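Local coordinates for arylamine n-acetyltransferase (Mycobacterium smegmatis, PDB 1W5R), which transfers the acetyl group of acetyl-coenzyme A to arylamines, and is captured here as a variant altered in its catalytic triad, at residues G19-D24 and E85-E90; T13-D18 and R37-E42; Y72-N77 and T112-S117; V52-A57 and D191-S196. The protein carries 1 engineered substitution. One frame throughout, in Å; residues are numbered along the deposited sequence.

From the N terminus, residues 13-18 open interaction 2 and residues 19-24 open interaction 1 directly after. Interaction 2 closes at 37-42, where helix 25-38 runs out and the chain enters the short strand 41-42. Residues 52-57 then open interaction 4 and residues 72-77 open interaction 3. Interaction 1 closes at 85-90, the far end of helix 73-87, and so crosses each of the other three. Interaction 3 closes on strand 111-119 and sits wholly within interaction 4, which waits for helix 189-201. Helix 73-87 serves both interactions 1 and 3. Interactions 2 and 4 each touch interaction 3, through P40 with H76 and S196 with Y72. The centres of interactions 2 and 3 lie about 16 Å apart and those of 3 and 4 about 10 Å.

Interaction 1 of 4, residues G19-D24 and E85-E90; sequences GRPRPD and EELGFE
P23 lays its ring against F89 where helix 73-87 ends in a Schellman motif, G88 leaving the helical path with positive phi. This is a CH-pi contact: P23 CB stands 4.1 Å from the centroid of the F89 ring and 10° off its normal, with P23 CA offset toward the rim. D24 O approaches differently, in the ring plane, and comes within 3.3 Å of F89 CZ at the edge. The far edge of the proline ring rests on a carbonyl of the last turn, P23 CG lying 3.3 Å from L87 O.

Next along, P21 and L87 cross at about a right angle, P21 CD meeting L87 CD2 at 3.8 Å. The same methyl lies over one face of the R20 guanidinium, R20 and L87 sliding past each other in opposite directions. L28 and I31 of helix 25-38 pack on F89 and L87, tying the junction into the helical N-terminal part of the fold. On the exposed side R20 crosses E86 with guanidinium and carboxylate planes 84° apart. Their salt bridge is weak, R20 NH2 to E86 OE2 being 3.4 Å, though straight at 170°. R20 NH2 lies even nearer to E86 O, at 2.9 Å, but at an angle too poor for a hydrogen bond.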
loop_
_atom_site.group_PDB
_atom_site.type_symbol
_atom_site.label_atom_id
_atom_site.label_comp_id
_atom_site.label_asym_id
_atom_site.label_seq_id
_atom_site.Cartn_x
_atom_site.Cartn_y
_atom_site.Cartn_z
ATOM N N GLY A 19 -2.191 33.878 12.737
ATOM C CA GLY A 19 -1.828 35.276 12.506
ATOM C C GLY A 19 -1.881 35.661 11.038
ATOM O O GLY A 19 -1.940 34.796 10.161
ATOM N N ARG A 20 -1.856 36.964 10.778
ATOM C CA ARG A 20 -1.894 37.502 9.424
ATOM C C ARG A 20 -0.519 37.364 8.762
ATOM O O ARG A 20 0.428 38.053 9.158
ATOM C CB ARG A 20 -2.314 38.978 9.467
ATOM C CG ARG A 20 -2.674 39.599 8.117
ATOM C CD ARG A 20 -4.175 39.585 7.875
ATOM N NE ARG A 20 -4.534 40.323 6.667
ATOM C CZ ARG A 20 -5.774 40.451 6.199
ATOM N NH1 ARG A 20 -6.796 39.890 6.837
ATOM N NH2 ARG A 20 -5.991 41.143 5.089
ATOM N N PRO A 21 -0.394 36.465 7.765
ATOM C CA PRO A 21 0.871 36.421 7.031
ATOM C C PRO A 21 0.977 37.552 6.002
ATOM O O PRO A 21 -0.042 38.039 5.512
ATOM C CB PRO A 21 0.827 35.056 6.345
ATOM C CG PRO A 21 -0.612 34.763 6.164
ATOM C CD PRO A 21 -1.358 35.463 7.268
ATOM N N ARG A 22 2.208 37.958 5.692
ATOM C CA ARG A 22 2.482 39.041 4.751
ATOM C C ARG A 22 2.374 38.527 3.312
ATOM O O ARG A 22 2.628 37.348 3.070
ATOM C CB ARG A 22 3.895 39.586 4.985
ATOM C CG ARG A 22 4.013 41.110 4.920
ATOM C CD ARG A 22 5.145 41.575 3.985
ATOM N NE ARG A 22 6.395 40.837 4.180
ATOM C CZ ARG A 22 7.470 40.951 3.403
ATOM N NH1 ARG A 22 7.474 41.782 2.371
ATOM N NH2 ARG A 22 8.551 40.229 3.662
ATOM N N PRO A 23 1.992 39.400 2.357
ATOM C CA PRO A 23 1.964 39.013 0.939
ATOM C C PRO A 23 3.346 38.966 0.269
ATOM O O PRO A 23 3.660 39.802 -0.583
ATOM C CB PRO A 23 1.084 40.089 0.298
ATOM C CG PRO A 23 1.296 41.297 1.161
ATOM C CD PRO A 23 1.504 40.783 2.556
ATOM N N ASP A 24 4.144 37.971 0.637
ATOM C CA ASP A 24 5.443 37.770 0.020
ATOM C C ASP A 24 5.585 36.334 -0.482
ATOM O O ASP A 24 4.707 35.489 -0.237
ATOM C CB ASP A 24 6.573 38.150 0.998
ATOM C CG ASP A 24 6.483 37.412 2.329
ATOM O OD1 ASP A 24 6.136 36.212 2.346
ATOM O OD2 ASP A 24 6.786 38.019 3.380
ATOM N N GLU A 85 -5.878 37.331 -2.431
ATOM C CA GLU A 85 -6.324 38.713 -2.644
ATOM C C GLU A 85 -6.448 39.476 -1.341
ATOM O O GLU A 85 -5.977 40.623 -1.224
ATOM C CB GLU A 85 -7.697 38.711 -3.296
ATOM C CG GLU A 85 -7.658 38.552 -4.762
ATOM C CD GLU A 85 -8.987 38.877 -5.411
ATOM O OE1 GLU A 85 -10.065 38.541 -4.847
ATOM O OE2 GLU A 85 -8.934 39.447 -6.507
ATOM N N GLU A 86 -7.094 38.847 -0.365
ATOM C CA GLU A 86 -7.350 39.495 0.914
ATOM C C GLU A 86 -6.025 39.818 1.591
ATOM O O GLU A 86 -5.874 40.885 2.191
ATOM C CB GLU A 86 -8.254 38.625 1.800
ATOM C CG GLU A 86 -8.564 39.196 3.194
ATOM C CD GLU A 86 -9.319 40.526 3.174
ATOM O OE1 GLU A 86 -9.945 40.878 2.147
ATOM O OE2 GLU A 86 -9.281 41.219 4.210
ATOM N N LEU A 87 -5.052 38.915 1.442
ATOM C CA LEU A 87 -3.743 39.076 2.067
ATOM C C LEU A 87 -2.842 40.107 1.389
ATOM O O LEU A 87 -1.843 40.520 1.983
ATOM C CB LEU A 87 -3.025 37.719 2.189
ATOM C CG LEU A 87 -3.575 36.732 3.233
ATOM C CD1 LEU A 87 -2.933 35.354 3.127
ATOM C CD2 LEU A 87 -3.405 37.253 4.658
ATOM N N GLY A 88 -3.181 40.516 0.167
ATOM C CA GLY A 88 -2.427 41.551 -0.544
ATOM C C GLY A 88 -1.764 41.151 -1.852
ATOM O O GLY A 88 -1.145 41.989 -2.524
ATOM N N PHE A 89 -1.874 39.871 -2.223
ATOM C CA PHE A 89 -1.386 39.409 -3.525
ATOM C C PHE A 89 -2.300 39.893 -4.641
ATOM O O PHE A 89 -3.477 40.156 -4.408
ATOM C CB PHE A 89 -1.347 37.880 -3.576
ATOM C CG PHE A 89 -0.358 37.255 -2.644
ATOM C CD1 PHE A 89 -0.748 36.819 -1.388
ATOM C CD2 PHE A 89 0.966 37.075 -3.035
ATOM C CE1 PHE A 89 0.163 36.208 -0.530
ATOM C CE2 PHE A 89 1.887 36.480 -2.182
ATOM C CZ PHE A 89 1.493 36.041 -0.933
ATOM N N GLU A 90 -1.766 40.003 -5.853
ATOM C CA GLU A 90 -2.599 40.302 -7.004
ATOM C C GLU A 90 -2.896 38.990 -7.712
ATOM O O GLU A 90 -1.982 38.221 -8.031
ATOM C CB GLU A 90 -1.930 41.299 -7.941
ATOM C CG GLU A 90 -2.868 41.882 -8.990
ATOM C CD GLU A 90 -2.620 41.313 -10.372
ATOM O OE1 GLU A 90 -1.491 41.482 -10.889
ATOM O OE2 GLU A 90 -3.549 40.712 -10.948
#

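Interaction 2 of 4, residues T13-D18 and R37-E42; sequences TRIGLD and RSIPFE
S38 points its CB at the backbone of R14 and I15, bringing that carbon within 3.4 Å of R14 O. Its hydroxyl lies close to the next carbonyl, S38 OG being 3.3 Å from I15 O, yet the bond it makes is with A34 O, one turn back in its own helix. That choice follows from chi1 of -59°, which sets OG beside the backbone N. Next to the serine, I39 offers its CG1 branch to two neighbours: I15 CG2 meets I39 CD1 at 3.9 Å, and R14 CG lies 3.9 Å from I39 CG1.

R14 reaches I39 by bending at chi2 (78°), which lays the guanidinium with one face over the isoleucine, I39 CG1 standing 4.1 Å above the plane of the R14 group and offset toward its rim.

The arrangement brings together two helix C-termini. Helix 8-14 stops in a Schellman motif with G16 at positive phi, and helix 25-38 unwinds at I39, so the two helix ends meet, with the CA atoms of I15 and S38 the nearest pair. A water joins the two ends, donating to I15 O at 2.7 Å and accepting from R37 NH2 at 2.9 Å in the plane of the guanidinium, whose other terminal nitrogen is engaged in a salt bridge to D218.

Further out, the rotation of the R14 guanidinium is fixed by backbone carbonyls: its NE donates to L64 O and its NH2 to R69 O. On the inner side, I39 packs on H76 and L79 of helix 73-87, and H76 NE2 is hydrogen-bonded to P40 O.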
loop_
_atom_site.group_PDB
_atom_site.type_symbol
_atom_site.label_atom_id
_atom_site.label_comp_id
_atom_site.label_asym_id
_atom_site.label_seq_id
_atom_site.Cartn_x
_atom_site.Cartn_y
_atom_site.Cartn_z
ATOM N N THR A 13 -6.759 28.883 10.333
ATOM C CA THR A 13 -6.925 27.774 11.282
ATOM C C THR A 13 -7.150 26.428 10.573
ATOM O O THR A 13 -6.541 25.416 10.932
ATOM C CB THR A 13 -8.077 28.047 12.273
ATOM O OG1 THR A 13 -7.783 29.238 13.010
ATOM C CG2 THR A 13 -8.251 26.881 13.243
ATOM N N ARG A 14 -8.021 26.440 9.562
ATOM C CA ARG A 14 -8.312 25.269 8.750
ATOM C C ARG A 14 -7.042 24.655 8.170
ATOM O O ARG A 14 -6.901 23.427 8.128
ATOM C CB ARG A 14 -9.281 25.656 7.622
ATOM C CG ARG A 14 -9.661 24.511 6.682
ATOM C CD ARG A 14 -10.694 23.595 7.303
ATOM N NE ARG A 14 -11.309 22.752 6.277
ATOM C CZ ARG A 14 -11.145 21.437 6.172
ATOM N NH1 ARG A 14 -10.386 20.767 7.037
ATOM N NH2 ARG A 14 -11.748 20.780 5.185
ATOM N N ILE A 15 -6.125 25.505 7.715
ATOM C CA ILE A 15 -4.882 25.020 7.092
ATOM C C ILE A 15 -3.684 24.936 8.048
ATOM O O ILE A 15 -2.578 24.597 7.637
ATOM C CB ILE A 15 -4.526 25.774 5.780
ATOM C CG1 ILE A 15 -4.112 27.231 6.043
ATOM C CG2 ILE A 15 -5.706 25.690 4.788
ATOM C CD1 ILE A 15 -3.434 27.915 4.863
ATOM N N GLY A 16 -3.917 25.224 9.327
ATOM C CA GLY A 16 -2.883 25.037 10.347
ATOM C C GLY A 16 -1.861 26.152 10.439
ATOM O O GLY A 16 -0.722 25.922 10.865
ATOM N N LEU A 17 -2.265 27.353 10.038
ATOM C CA LEU A 17 -1.457 28.557 10.211
ATOM C C LEU A 17 -2.126 29.491 11.225
ATOM O O LEU A 17 -3.298 29.316 11.570
ATOM C CB LEU A 17 -1.256 29.276 8.869
ATOM C CG LEU A 17 -0.515 28.555 7.739
ATOM C CD1 LEU A 17 -0.453 29.461 6.519
ATOM C CD2 LEU A 17 0.891 28.119 8.152
ATOM N N ASP A 18 -1.379 30.473 11.718
ATOM C CA ASP A 18 -1.949 31.469 12.630
ATOM C C ASP A 18 -1.415 32.867 12.345
ATOM O O ASP A 18 -0.331 33.022 11.772
ATOM C CB ASP A 18 -1.739 31.075 14.102
ATOM C CG ASP A 18 -0.316 30.625 14.405
ATOM O OD1 ASP A 18 0.613 30.955 13.631
ATOM O OD2 ASP A 18 -0.129 29.939 15.436
ATOM N N ARG A 37 -2.029 19.952 2.463
ATOM C CA ARG A 37 -2.151 18.883 3.448
ATOM C C ARG A 37 -3.425 18.925 4.267
ATOM O O ARG A 37 -3.731 17.964 4.963
ATOM C CB ARG A 37 -0.938 18.828 4.404
ATOM C CG ARG A 37 -0.851 19.980 5.413
ATOM C CD ARG A 37 0.337 19.822 6.350
ATOM N NE ARG A 37 1.619 20.003 5.662
ATOM C CZ ARG A 37 2.278 21.160 5.569
ATOM N NH1 ARG A 37 3.448 21.195 4.936
ATOM N NH2 ARG A 37 1.775 22.288 6.096
ATOM N N SER A 38 -4.144 20.049 4.204
ATOM C CA SER A 38 -5.278 20.290 5.110
ATOM C C SER A 38 -6.677 20.180 4.512
ATOM O O SER A 38 -7.614 19.782 5.221
ATOM C CB SER A 38 -5.157 21.679 5.744
ATOM O OG SER A 38 -3.947 21.833 6.469
ATOM N N ILE A 39 -6.822 20.585 3.250
ATOM C CA ILE A 39 -8.141 20.594 2.607
ATOM C C ILE A 39 -8.066 19.611 1.433
ATOM O O ILE A 39 -7.340 19.851 0.470
ATOM C CB ILE A 39 -8.574 22.015 2.127
ATOM C CG1 ILE A 39 -8.448 23.051 3.261
ATOM C CG2 ILE A 39 -10.010 21.989 1.590
ATOM C CD1 ILE A 39 -8.834 24.488 2.835
ATOM N N PRO A 40 -8.791 18.492 1.533
ATOM C CA PRO A 40 -8.680 17.505 0.472
ATOM C C PRO A 40 -9.440 17.881 -0.801
ATOM O O PRO A 40 -10.397 18.663 -0.763
ATOM C CB PRO A 40 -9.287 16.257 1.114
ATOM C CG PRO A 40 -10.361 16.810 2.023
ATOM C CD PRO A 40 -9.731 18.066 2.590
ATOM N N PHE A 41 -8.993 17.328 -1.923
ATOM C CA PHE A 41 -9.805 17.300 -3.132
ATOM C C PHE A 41 -10.918 16.273 -2.887
ATOM O O PHE A 41 -10.671 15.165 -2.403
ATOM C CB PHE A 41 -8.950 16.874 -4.330
ATOM C CG PHE A 41 -9.662 16.942 -5.640
ATOM C CD1 PHE A 41 -9.415 17.999 -6.519
ATOM C CD2 PHE A 41 -10.571 15.942 -6.014
ATOM C CE1 PHE A 41 -10.068 18.068 -7.759
ATOM C CE2 PHE A 41 -11.240 16.003 -7.248
ATOM C CZ PHE A 41 -10.988 17.078 -8.121
ATOM N N GLU A 42 -12.155 16.648 -3.192
ATOM C CA GLU A 42 -13.250 15.663 -3.210
ATOM C C GLU A 42 -14.364 16.154 -4.108
ATOM O O GLU A 42 -14.550 17.364 -4.298
ATOM C CB GLU A 42 -13.818 15.379 -1.818
ATOM C CG GLU A 42 -14.200 16.657 -1.070
ATOM C CD GLU A 42 -15.630 16.685 -0.595
ATOM O OE1 GLU A 42 -16.534 16.414 -1.417
ATOM O OE2 GLU A 42 -15.847 17.034 0.578
HETATM O O HOH W 1 -0.445 23.012 7.858
#

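Interaction 3 of 4, residues Y72-N77 and T112-S117; sequences YQYEHN and THNVLS. Engineered in segment 72-77: Q73 (natural residue Cys).
Q73, engineered in place of the natural cysteine, sets CG between its backbone N and carbonyl carbon (chi1 51°) and bends again at chi2 (-88°), which carries the amide across to T112. There Q73 NE2 donates to T112 O over 2.9 Å, almost in line with the carbonyl and close to the amide plane. The base of the same side chain meets the imidazole edge-on: Q73 CB lies in the ring plane of H113, 3.3 Å from ND1.

One turn on, N77 ND2 donates to N114 O at 2.7 Å, the donor tilted from the carbonyl plane. The Y74 side chain crosses that of N114 at a slant, ring and amide planes only 22° apart, with Y74 CD2 touching N114 CB at 3.5 Å. Two waters fill in the polar contacts, one donating to both Y74 O and N114 OD1, the other pairing with Y74 OH and donating to H113 O. N114 ND2 is taken by L94 O on the neighbouring strand.

The first turn of helix 73-87, residues 73-77, runs nearly parallel to strand segment 112-117, their axes 7.4 Å apart at closest approach, with a classic beta bulge at T112 and H113 opposite G96. A nucleophile position at a helix N-terminus beside a strand histidine is the papain-like layout of this family. H113 NE2 is bonded to D130 OD2, consistent with the remaining two members of the triad.

N77 ND2 also donates to D130 OD1, while N77 OD1 accepts from V131 N. This buried amide therefore acts as a second shell, tying the helix and the histidine's strand to the carboxylate that holds the imidazole.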
loop_
_atom_site.group_PDB
_atom_site.type_symbol
_atom_site.label_atom_id
_atom_site.label_comp_id
_atom_site.label_asym_id
_atom_site.label_seq_id
_atom_site.Cartn_x
_atom_site.Cartn_y
_atom_site.Cartn_z
ATOM N N TYR A 72 -13.541 20.430 -5.281
ATOM C CA TYR A 72 -12.778 20.148 -6.487
ATOM C C TYR A 72 -12.110 21.416 -7.043
ATOM O O TYR A 72 -12.012 22.410 -6.309
ATOM C CB TYR A 72 -13.577 19.285 -7.491
ATOM C CG TYR A 72 -14.711 19.935 -8.274
ATOM C CD1 TYR A 72 -15.408 19.175 -9.208
ATOM C CD2 TYR A 72 -15.038 21.288 -8.141
ATOM C CE1 TYR A 72 -16.434 19.714 -9.976
ATOM C CE2 TYR A 72 -16.059 21.853 -8.931
ATOM C CZ TYR A 72 -16.745 21.044 -9.853
ATOM O OH TYR A 72 -17.736 21.544 -10.670
ATOM N N GLN A 73 -11.623 21.389 -8.276
ATOM C CA GLN A 73 -10.709 22.426 -8.754
ATOM C C GLN A 73 -11.230 23.855 -8.579
ATOM O O GLN A 73 -10.495 24.751 -8.129
ATOM C CB GLN A 73 -10.313 22.172 -10.222
ATOM C CG GLN A 73 -11.430 21.936 -11.216
ATOM C CD GLN A 73 -11.863 20.467 -11.329
ATOM O OE1 GLN A 73 -11.685 19.681 -10.402
ATOM N NE2 GLN A 73 -12.429 20.104 -12.477
ATOM N N TYR A 74 -12.491 24.080 -8.943
ATOM C CA TYR A 74 -13.056 25.439 -8.856
ATOM C C TYR A 74 -13.221 25.935 -7.424
ATOM O O TYR A 74 -13.139 27.150 -7.133
ATOM C CB TYR A 74 -14.400 25.501 -9.549
ATOM C CG TYR A 74 -14.368 25.245 -11.028
ATOM C CD1 TYR A 74 -14.702 23.992 -11.549
ATOM C CD2 TYR A 74 -13.995 26.254 -11.922
ATOM C CE1 TYR A 74 -14.675 23.750 -12.929
ATOM C CE2 TYR A 74 -13.970 26.029 -13.303
ATOM C CZ TYR A 74 -14.302 24.774 -13.800
ATOM O OH TYR A 74 -14.315 24.526 -15.153
ATOM N N GLU A 75 -13.468 24.989 -6.530
ATOM C CA GLU A 75 -13.667 25.319 -5.125
ATOM C C GLU A 75 -12.336 25.629 -4.463
ATOM O O GLU A 75 -12.203 26.613 -3.730
ATOM C CB GLU A 75 -14.406 24.180 -4.411
ATOM C CG GLU A 75 -15.828 24.019 -4.920
ATOM C CD GLU A 75 -16.468 22.723 -4.487
ATOM O OE1 GLU A 75 -17.488 22.786 -3.758
ATOM O OE2 GLU A 75 -15.975 21.644 -4.902
ATOM N N HIS A 76 -11.337 24.787 -4.730
ATOM C CA HIS A 76 -9.998 24.984 -4.169
ATOM C C HIS A 76 -9.348 26.272 -4.592
ATOM O O HIS A 76 -8.955 27.090 -3.757
ATOM C CB HIS A 76 -9.100 23.825 -4.570
ATOM C CG HIS A 76 -9.189 22.669 -3.633
ATOM N ND1 HIS A 76 -8.572 22.669 -2.399
ATOM C CD2 HIS A 76 -9.863 21.496 -3.723
ATOM C CE1 HIS A 76 -8.842 21.534 -1.778
ATOM N NE2 HIS A 76 -9.631 20.807 -2.557
ATOM N N ASN A 77 -9.221 26.449 -5.891
ATOM C CA ASN A 77 -8.542 27.634 -6.396
ATOM C C ASN A 77 -9.390 28.872 -6.258
ATOM O O ASN A 77 -8.851 29.974 -6.112
ATOM C CB ASN A 77 -8.031 27.394 -7.812
ATOM C CG ASN A 77 -6.830 26.449 -7.815
ATOM O OD1 ASN A 77 -6.009 26.498 -6.900
ATOM N ND2 ASN A 77 -6.750 25.577 -8.812
ATOM N N THR A 112 -12.330 22.799 -18.175
ATOM C CA THR A 112 -12.858 22.225 -16.932
ATOM C C THR A 112 -11.960 22.499 -15.728
ATOM O O THR A 112 -12.223 22.017 -14.621
ATOM C CB THR A 112 -13.022 20.709 -17.036
ATOM O OG1 THR A 112 -11.729 20.113 -17.166
ATOM C CG2 THR A 112 -13.908 20.311 -18.209
ATOM N N HIS A 113 -10.887 23.254 -15.945
ATOM C CA HIS A 113 -9.959 23.552 -14.855
ATOM C C HIS A 113 -9.879 25.052 -14.604
ATOM O O HIS A 113 -10.209 25.869 -15.486
ATOM C CB HIS A 113 -8.576 22.960 -15.149
ATOM C CG HIS A 113 -7.675 22.878 -13.950
ATOM N ND1 HIS A 113 -8.148 22.722 -12.664
ATOM C CD2 HIS A 113 -6.322 22.879 -13.850
ATOM C CE1 HIS A 113 -7.130 22.669 -11.822
ATOM N NE2 HIS A 113 -6.009 22.763 -12.518
ATOM N N ASN A 114 -9.441 25.403 -13.402
ATOM C CA ASN A 114 -9.323 26.791 -12.953
ATOM C C ASN A 114 -8.046 26.834 -12.130
ATOM O O ASN A 114 -7.865 26.002 -11.235
ATOM C CB ASN A 114 -10.570 27.149 -12.118
ATOM C CG ASN A 114 -10.472 28.478 -11.350
ATOM O OD1 ASN A 114 -11.019 28.575 -10.253
ATOM N ND2 ASN A 114 -9.817 29.496 -11.923
ATOM N N VAL A 115 -7.145 27.763 -12.478
ATOM C CA VAL A 115 -5.886 27.944 -11.757
ATOM C C VAL A 115 -5.670 29.441 -11.491
ATOM O O VAL A 115 -6.459 30.274 -11.964
ATOM C CB VAL A 115 -4.661 27.331 -12.501
ATOM C CG1 VAL A 115 -4.868 25.842 -12.712
ATOM C CG2 VAL A 115 -4.379 28.045 -13.839
ATOM N N LEU A 116 -4.625 29.775 -10.731
ATOM C CA LEU A 116 -4.370 31.175 -10.377
ATOM C C LEU A 116 -3.069 31.662 -10.977
ATOM O O LEU A 116 -2.088 30.909 -11.035
ATOM C CB LEU A 116 -4.296 31.351 -8.864
ATOM C CG LEU A 116 -5.508 30.828 -8.088
ATOM C CD1 LEU A 116 -5.244 30.968 -6.588
ATOM C CD2 LEU A 116 -6.789 31.561 -8.518
ATOM N N SER A 117 -3.074 32.917 -11.421
ATOM C CA SER A 117 -1.836 33.603 -11.756
ATOM C C SER A 117 -1.652 34.711 -10.715
ATOM O O SER A 117 -2.495 35.621 -10.604
ATOM C CB SER A 117 -1.888 34.143 -13.178
ATOM O OG SER A 117 -0.784 35.005 -13.406
HETATM O O HOH W 2 -13.251 29.389 -8.872
HETATM O O HOH W 3 -12.900 26.267 -16.575
#

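Interaction 4 of 4, residues V52-A57 and D191-S196; sequences VADLSA and DLEVGS
E193 slides past L55 in the opposite direction, E193 CG 3.7 Å from L55 CG, and its chain runs extended until the carboxylate reaches the loop backbone. There E193 OE2 uses its anti lone pair to accept from L55 N, at 2.8 Å and a nearly straight 169°. Beyond the leucine's branch point, L55 CD1 rests on the helix surface, 3.8 Å from L192 CB.

A second carboxylate stands beside the first. D54 OD1 is 4.0 Å from E193 OE2, the two groups pointing the same way with planes 84° apart, and one water donates to both oxygens, which would probably ease their mutual repulsion. D54 itself forms an Asx turn: its OD1 accepts from S56 N at 2.9 Å and from S56 OG at 2.7 Å, both arriving from the same face of the carboxylate plane. S56 is in turn the N-cap of helix 57-66, its OG bonding A59 N, so the loop that leads into this helix is gripped from the side by helix 189-201.

At the V52 end of the segment, S196 of the helix turns OG anti to its backbone N (chi1 -172°) and donates to V52 O over 2.6 Å, the donor tilted from the carbonyl plane. The hydroxyl is also hydrogen-bonded to Y72 OH. Between the two side-chain bonds, a further water donates to A53 O and to E193 O.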
loop_
_atom_site.group_PDB
_atom_site.type_symbol
_atom_site.label_atom_id
_atom_site.label_comp_id
_atom_site.label_asym_id
_atom_site.label_seq_id
_atom_site.Cartn_x
_atom_site.Cartn_y
_atom_site.Cartn_z
ATOM N N VAL A 52 -22.027 22.082 -8.217
ATOM C CA VAL A 52 -21.128 23.106 -7.692
ATOM C C VAL A 52 -21.308 24.294 -8.618
ATOM O O VAL A 52 -20.673 24.383 -9.674
ATOM C CB VAL A 52 -19.661 22.657 -7.670
ATOM C CG1 VAL A 52 -18.786 23.748 -7.070
ATOM C CG2 VAL A 52 -19.519 21.386 -6.849
ATOM N N ALA A 53 -22.240 25.166 -8.232
ATOM C CA ALA A 53 -22.757 26.227 -9.090
ATOM C C ALA A 53 -22.279 27.619 -8.671
ATOM O O ALA A 53 -22.153 28.517 -9.502
ATOM C CB ALA A 53 -24.286 26.183 -9.085
ATOM N N ASP A 54 -22.014 27.781 -7.382
ATOM C CA ASP A 54 -21.773 29.093 -6.776
ATOM C C ASP A 54 -20.318 29.170 -6.320
ATOM O O ASP A 54 -19.918 28.462 -5.398
ATOM C CB ASP A 54 -22.735 29.258 -5.589
ATOM C CG ASP A 54 -22.611 30.597 -4.880
ATOM O OD1 ASP A 54 -21.664 31.372 -5.136
ATOM O OD2 ASP A 54 -23.503 30.874 -4.042
ATOM N N LEU A 55 -19.534 30.018 -6.987
ATOM C CA LEU A 55 -18.115 30.150 -6.670
ATOM C C LEU A 55 -17.788 31.464 -5.941
ATOM O O LEU A 55 -16.646 31.939 -5.963
ATOM C CB LEU A 55 -17.263 29.971 -7.931
ATOM C CG LEU A 55 -17.458 28.618 -8.638
ATOM C CD1 LEU A 55 -16.629 28.589 -9.924
ATOM C CD2 LEU A 55 -17.120 27.405 -7.756
ATOM N N SER A 56 -18.803 32.054 -5.308
ATOM C CA SER A 56 -18.598 33.220 -4.455
ATOM C C SER A 56 -17.757 32.879 -3.234
ATOM O O SER A 56 -17.697 31.722 -2.807
ATOM C CB SER A 56 -19.953 33.770 -3.999
ATOM O OG SER A 56 -20.597 32.873 -3.110
ATOM N N ALA A 57 -17.111 33.884 -2.651
ATOM C CA ALA A 57 -16.354 33.657 -1.428
ATOM C C ALA A 57 -17.239 33.088 -0.315
ATOM O O ALA A 57 -16.827 32.199 0.427
ATOM C CB ALA A 57 -15.664 34.947 -0.971
ATOM N N ASP A 191 -17.847 32.953 -15.846
ATOM C CA ASP A 191 -17.338 31.987 -16.829
ATOM C C ASP A 191 -16.795 30.736 -16.124
ATOM O O ASP A 191 -16.895 29.631 -16.653
ATOM C CB ASP A 191 -16.237 32.586 -17.717
ATOM C CG ASP A 191 -16.762 33.642 -18.688
ATOM O OD1 ASP A 191 -17.980 33.909 -18.696
ATOM O OD2 ASP A 191 -15.928 34.200 -19.448
ATOM N N LEU A 192 -16.200 30.929 -14.951
ATOM C CA LEU A 192 -15.796 29.797 -14.105
ATOM C C LEU A 192 -17.019 29.024 -13.610
ATOM O O LEU A 192 -17.000 27.796 -13.558
ATOM C CB LEU A 192 -14.960 30.300 -12.920
ATOM C CG LEU A 192 -13.668 31.039 -13.312
ATOM C CD1 LEU A 192 -12.947 31.500 -12.054
ATOM C CD2 LEU A 192 -12.761 30.134 -14.159
ATOM N N GLU A 193 -18.075 29.745 -13.242
ATOM C CA GLU A 193 -19.305 29.106 -12.786
ATOM C C GLU A 193 -19.987 28.279 -13.885
ATOM O O GLU A 193 -20.558 27.232 -13.591
ATOM C CB GLU A 193 -20.253 30.154 -12.183
ATOM C CG GLU A 193 -19.772 30.587 -10.794
ATOM C CD GLU A 193 -20.534 31.743 -10.159
ATOM O OE1 GLU A 193 -21.191 32.538 -10.873
ATOM O OE2 GLU A 193 -20.442 31.867 -8.926
ATOM N N VAL A 194 -19.926 28.730 -15.144
ATOM C CA VAL A 194 -20.491 27.956 -16.266
ATOM C C VAL A 194 -19.679 26.648 -16.442
ATOM O O VAL A 194 -20.234 25.568 -16.633
ATOM C CB VAL A 194 -20.507 28.802 -17.563
ATOM C CG1 VAL A 194 -20.818 27.972 -18.792
ATOM C CG2 VAL A 194 -21.513 29.965 -17.420
ATOM N N GLY A 195 -18.359 26.754 -16.359
ATOM C CA GLY A 195 -17.504 25.568 -16.405
ATOM C C GLY A 195 -17.822 24.623 -15.259
ATOM O O GLY A 195 -17.969 23.410 -15.459
ATOM N N SER A 196 -17.946 25.180 -14.056
ATOM C CA SER A 196 -18.217 24.339 -12.896
ATOM C C SER A 196 -19.590 23.665 -12.990
ATOM O O SER A 196 -19.768 22.520 -12.553
ATOM C CB SER A 196 -18.113 25.134 -11.596
ATOM O OG SER A 196 -18.188 24.249 -10.479
HETATM O O HOH W 4 -22.874 27.750 -12.032
HETATM O O HOH W 5 -21.953 33.243 -7.156
#